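Local coordinates for DnaD-like replication protein (Streptococcus mutans UA159, PDB 2ZC2) that probably takes part in DNA replication as a DnaB/DnaD family member, the crystallised piece being a helical domain that binds zinc, at residues 34-39 against 70-76. Numbering follows the deposited sequence.
Sequences KTDPDL and ISTLRQV. With ZN (zinc ion), chain E.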
ATOM      1  N   LYS A  34       4.573   0.054  11.295  1.00 31.72           N
ATOM      2  CA  LYS A  34       4.687  -1.410  11.402  1.00 31.51           C
ATOM      3  C   LYS A  34       3.654  -2.151  10.530  1.00 29.68           C
ATOM      4  O   LYS A  34       3.021  -3.091  11.000  1.00 30.49           O
ATOM      5  CB  LYS A  34       4.483  -1.865  12.857  1.00 31.92           C
ATOM      6  CG  LYS A  34       5.195  -1.081  13.944  1.00 33.79           C
ATOM      7  CD  LYS A  34       6.677  -1.011  13.765  1.00 35.61           C
ATOM      8  CE  LYS A  34       7.322  -0.147  14.925  1.00 38.21           C
ATOM      9  NZ  LYS A  34       8.645   0.489  14.549  1.00 37.78           N
ATOM     10  N   THR A  35       3.426  -1.649   9.321  1.00 27.22           N
ATOM     11  CA  THR A  35       2.510  -2.245   8.344  1.00 25.86           C
ATOM     12  C   THR A  35       3.321  -3.215   7.478  1.00 23.77           C
ATOM     13  O   THR A  35       4.345  -2.828   6.871  1.00 21.62           O
ATOM     14  CB  THR A  35       1.852  -1.145   7.451  1.00 27.11           C
ATOM     15  OG1 THR A  35       1.301  -0.121   8.317  1.00 27.21           O
ATOM     16  CG2 THR A  35       0.744  -1.744   6.606  1.00 26.80           C
ATOM     17  N   ASP A  36       2.924  -4.475   7.528  1.00 20.44           N
ATOM     18  CA  ASP A  36       3.505  -5.532   6.659  1.00 20.40           C
ATOM     19  C   ASP A  36       3.541  -5.074   5.205  1.00 20.31           C
ATOM     20  O   ASP A  36       2.511  -4.671   4.686  1.00 20.79           O
ATOM     21  CB  ASP A  36       2.574  -6.715   6.783  1.00 19.87           C
ATOM     22  CG  ASP A  36       3.050  -7.959   6.071  1.00 18.65           C
ATOM     23  OD1 ASP A  36       4.126  -8.032   5.421  1.00 16.93           O
ATOM     24  OD2 ASP A  36       2.273  -8.892   6.209  1.00 17.39           O
ATOM     25  N   PRO A  37       4.736  -5.055   4.555  1.00 19.94           N
ATOM     26  CA  PRO A  37       4.749  -4.686   3.111  1.00 19.66           C
ATOM     27  C   PRO A  37       3.769  -5.520   2.252  1.00 20.36           C
ATOM     28  O   PRO A  37       3.329  -5.014   1.233  1.00 18.25           O
ATOM     29  CB  PRO A  37       6.190  -4.935   2.659  1.00 19.46           C
ATOM     30  CG  PRO A  37       6.925  -5.499   3.905  1.00 22.15           C
ATOM     31  CD  PRO A  37       6.076  -5.280   5.107  1.00 19.49           C
ATOM     32  N   ASP A  38       3.414  -6.758   2.672  1.00 19.08           N
ATOM     33  CA  ASP A  38       2.516  -7.564   1.844  1.00 20.18           C
ATOM     34  C   ASP A  38       1.073  -7.169   2.019  1.00 19.33           C
ATOM     35  O   ASP A  38       0.273  -7.438   1.161  1.00 19.51           O
ATOM     36  CB  ASP A  38       2.734  -9.061   2.016  1.00 20.93           C
ATOM     37  CG  ASP A  38       4.135  -9.469   1.589  1.00 24.34           C
ATOM     38  OD1 ASP A  38       4.337  -9.663   0.377  1.00 26.05           O
ATOM     39  OD2 ASP A  38       5.054  -9.540   2.449  1.00 28.11           O
ATOM     40  N   LEU A  39       0.785  -6.486   3.129  1.00 18.44           N
ATOM     41  CA  LEU A  39      -0.487  -5.839   3.318  1.00 16.85           C
ATOM     42  C   LEU A  39      -0.626  -4.588   2.430  1.00 16.57           C
ATOM     43  O   LEU A  39      -1.708  -4.352   1.830  1.00 16.95           O
ATOM     44  CB  LEU A  39      -0.696  -5.463   4.780  1.00 15.97           C
ATOM     45  CG  LEU A  39      -2.098  -4.850   5.013  1.00 16.77           C
ATOM     46  CD1 LEU A  39      -3.173  -5.962   4.861  1.00 13.05           C
ATOM     47  CD2 LEU A  39      -2.258  -4.110   6.339  1.00 15.81           C
ATOM     48  N   ILE A  70      -6.129  -3.832  11.593  1.00 35.69           N
ATOM     49  CA  ILE A  70      -5.387  -4.681  10.645  1.00 34.06           C
ATOM     50  C   ILE A  70      -4.130  -4.010  10.079  1.00 33.21           C
ATOM     51  O   ILE A  70      -4.211  -3.009   9.315  1.00 32.56           O
ATOM     52  CB  ILE A  70      -6.255  -5.167   9.447  1.00 34.34           C
ATOM     53  CG1 ILE A  70      -7.514  -5.918   9.901  1.00 33.49           C
ATOM     54  CG2 ILE A  70      -5.423  -6.061   8.535  1.00 34.30           C
ATOM     55  CD1 ILE A  70      -8.563  -6.049   8.777  1.00 35.09           C
ATOM     56  N   SER A  71      -2.977  -4.596  10.424  1.00 31.00           N
ATOM     57  CA  SER A  71      -1.670  -4.127   9.972  1.00 29.26           C
ATOM     58  C   SER A  71      -0.818  -5.257   9.331  1.00 27.11           C
ATOM     59  O   SER A  71       0.249  -5.024   8.813  1.00 26.34           O
ATOM     60  CB  SER A  71      -0.925  -3.449  11.143  1.00 28.88           C
ATOM     61  OG  SER A  71      -0.612  -4.419  12.140  1.00 30.23           O
ATOM     62  N   THR A  72      -1.289  -6.489   9.336  1.00 26.34           N
ATOM     63  CA  THR A  72      -0.487  -7.497   8.683  1.00 25.31           C
ATOM     64  C   THR A  72      -1.375  -8.258   7.759  1.00 26.55           C
ATOM     65  O   THR A  72      -2.569  -8.348   7.990  1.00 26.00           O
ATOM     66  CB  THR A  72       0.218  -8.495   9.676  1.00 25.37           C
ATOM     67  OG1 THR A  72      -0.743  -9.407  10.226  1.00 22.85           O
ATOM     68  CG2 THR A  72       0.956  -7.759  10.786  1.00 20.67           C
ATOM     69  N   LEU A  73      -0.784  -8.846   6.733  1.00 28.36           N
ATOM     70  CA  LEU A  73      -1.572  -9.617   5.765  1.00 31.67           C
ATOM     71  C   LEU A  73      -2.280 -10.863   6.349  1.00 32.68           C
ATOM     72  O   LEU A  73      -3.443 -11.110   6.022  1.00 32.39           O
ATOM     73  CB  LEU A  73      -0.729  -9.948   4.524  1.00 31.36           C
ATOM     74  CG  LEU A  73      -1.471 -10.144   3.180  1.00 35.17           C
ATOM     75  CD1 LEU A  73      -1.289 -11.530   2.675  1.00 35.20           C
ATOM     76  CD2 LEU A  73      -2.948  -9.732   3.215  1.00 35.84           C
ATOM     77  N   ARG A  74      -1.598 -11.620   7.221  1.00 34.09           N
ATOM     78  CA  ARG A  74      -2.263 -12.679   8.025  1.00 36.42           C
ATOM     79  C   ARG A  74      -3.592 -12.229   8.687  1.00 36.98           C
ATOM     80  O   ARG A  74      -4.568 -12.983   8.677  1.00 37.41           O
ATOM     81  CB  ARG A  74      -1.338 -13.248   9.111  1.00 34.98           C
ATOM     82  CG  ARG A  74      -1.865 -14.550   9.768  1.00 38.13           C
ATOM     83  CD  ARG A  74      -0.878 -15.075  10.845  1.00 39.10           C
ATOM     84  NE  ARG A  74       0.330 -15.561  10.158  1.00 47.69           N
ATOM     85  CZ  ARG A  74       1.513 -15.817  10.726  1.00 49.30           C
ATOM     86  NH1 ARG A  74       1.696 -15.654  12.050  1.00 49.07           N
ATOM     87  NH2 ARG A  74       2.519 -16.242   9.952  1.00 46.19           N
ATOM     88  N   GLN A  75      -3.602 -11.043   9.291  1.00 37.93           N
ATOM     89  CA  GLN A  75      -4.821 -10.474   9.903  1.00 39.19           C
ATOM     90  C   GLN A  75      -5.970 -10.338   8.878  1.00 40.99           C
ATOM     91  O   GLN A  75      -7.124 -10.623   9.197  1.00 40.86           O
ATOM     92  CB  GLN A  75      -4.522  -9.120  10.559  1.00 39.41           C
ATOM     93  CG  GLN A  75      -3.736  -9.171  11.886  1.00 36.80           C
ATOM     94  CD  GLN A  75      -3.222  -7.814  12.301  1.00 38.26           C
ATOM     95  OE1 GLN A  75      -3.139  -6.904  11.470  1.00 32.85           O
ATOM     96  NE2 GLN A  75      -2.838  -7.667  13.580  1.00 36.82           N
ATOM     97  N   VAL A  76      -5.627  -9.954   7.639  1.00 43.22           N
ATOM     98  CA  VAL A  76      -6.586  -9.832   6.527  1.00 45.92           C
ATOM     99  C   VAL A  76      -6.801 -11.203   5.846  1.00 48.01           C
ATOM    100  O   VAL A  76      -7.784 -11.392   5.108  1.00 48.21           O
ATOM    101  CB  VAL A  76      -6.139  -8.711   5.501  1.00 45.16           C
ATOM    102  CG1 VAL A  76      -6.737  -8.899   4.121  1.00 46.09           C
ATOM    103  CG2 VAL A  76      -6.534  -7.357   6.007  1.00 44.92           C
TER
HETATM  104 ZN    ZN E 505       6.358 -10.172  -0.050  0.50 27.70          ZN
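Asp36 and Ser71 join two loops, each just ahead of a helix: the amide N of Asp36 donates to Ser71 O at 3.0 Å, with the C=O pointing almost straight at the donor (179°). Thr35 and Asp36 lie abreast of Ser71 and Thr72. Asp36 then returns a bond through its carboxylate. With CG anti to the backbone N (chi1 -175°), the group reaches past Thr72, and OD2 accepts from Leu73 N at 3.1 Å, on its anti side and close to the carboxylate plane. OD1, met from above that plane, caps helix 37-50 by accepting from Asp38 N at 3.1 Å. One aspartate therefore serves the first turns of two helices. Thr72, at the N-cap of 73-76, forms a capping box with Gln75: Gln75 OE1 accepts from Thr72 N at 2.9 Å, and Thr72 OG1 takes a weak bond from Gln75 N. Leu39, the buried residue of the contact, points toward 70-76: CD2 lies against the Ser71 backbone, while CD1 meets Val76 CG2 at 3.8 Å and Leu73 CD2 at 4.1 Å. Asp38 turns its carboxylate away, and its OD1 binds a zinc ion at 2.1 Å. The short helix 73-76 thus packs beside the start of helix 37-50, with Trp65 of helix 55-67 touching both Leu39 and Ile70.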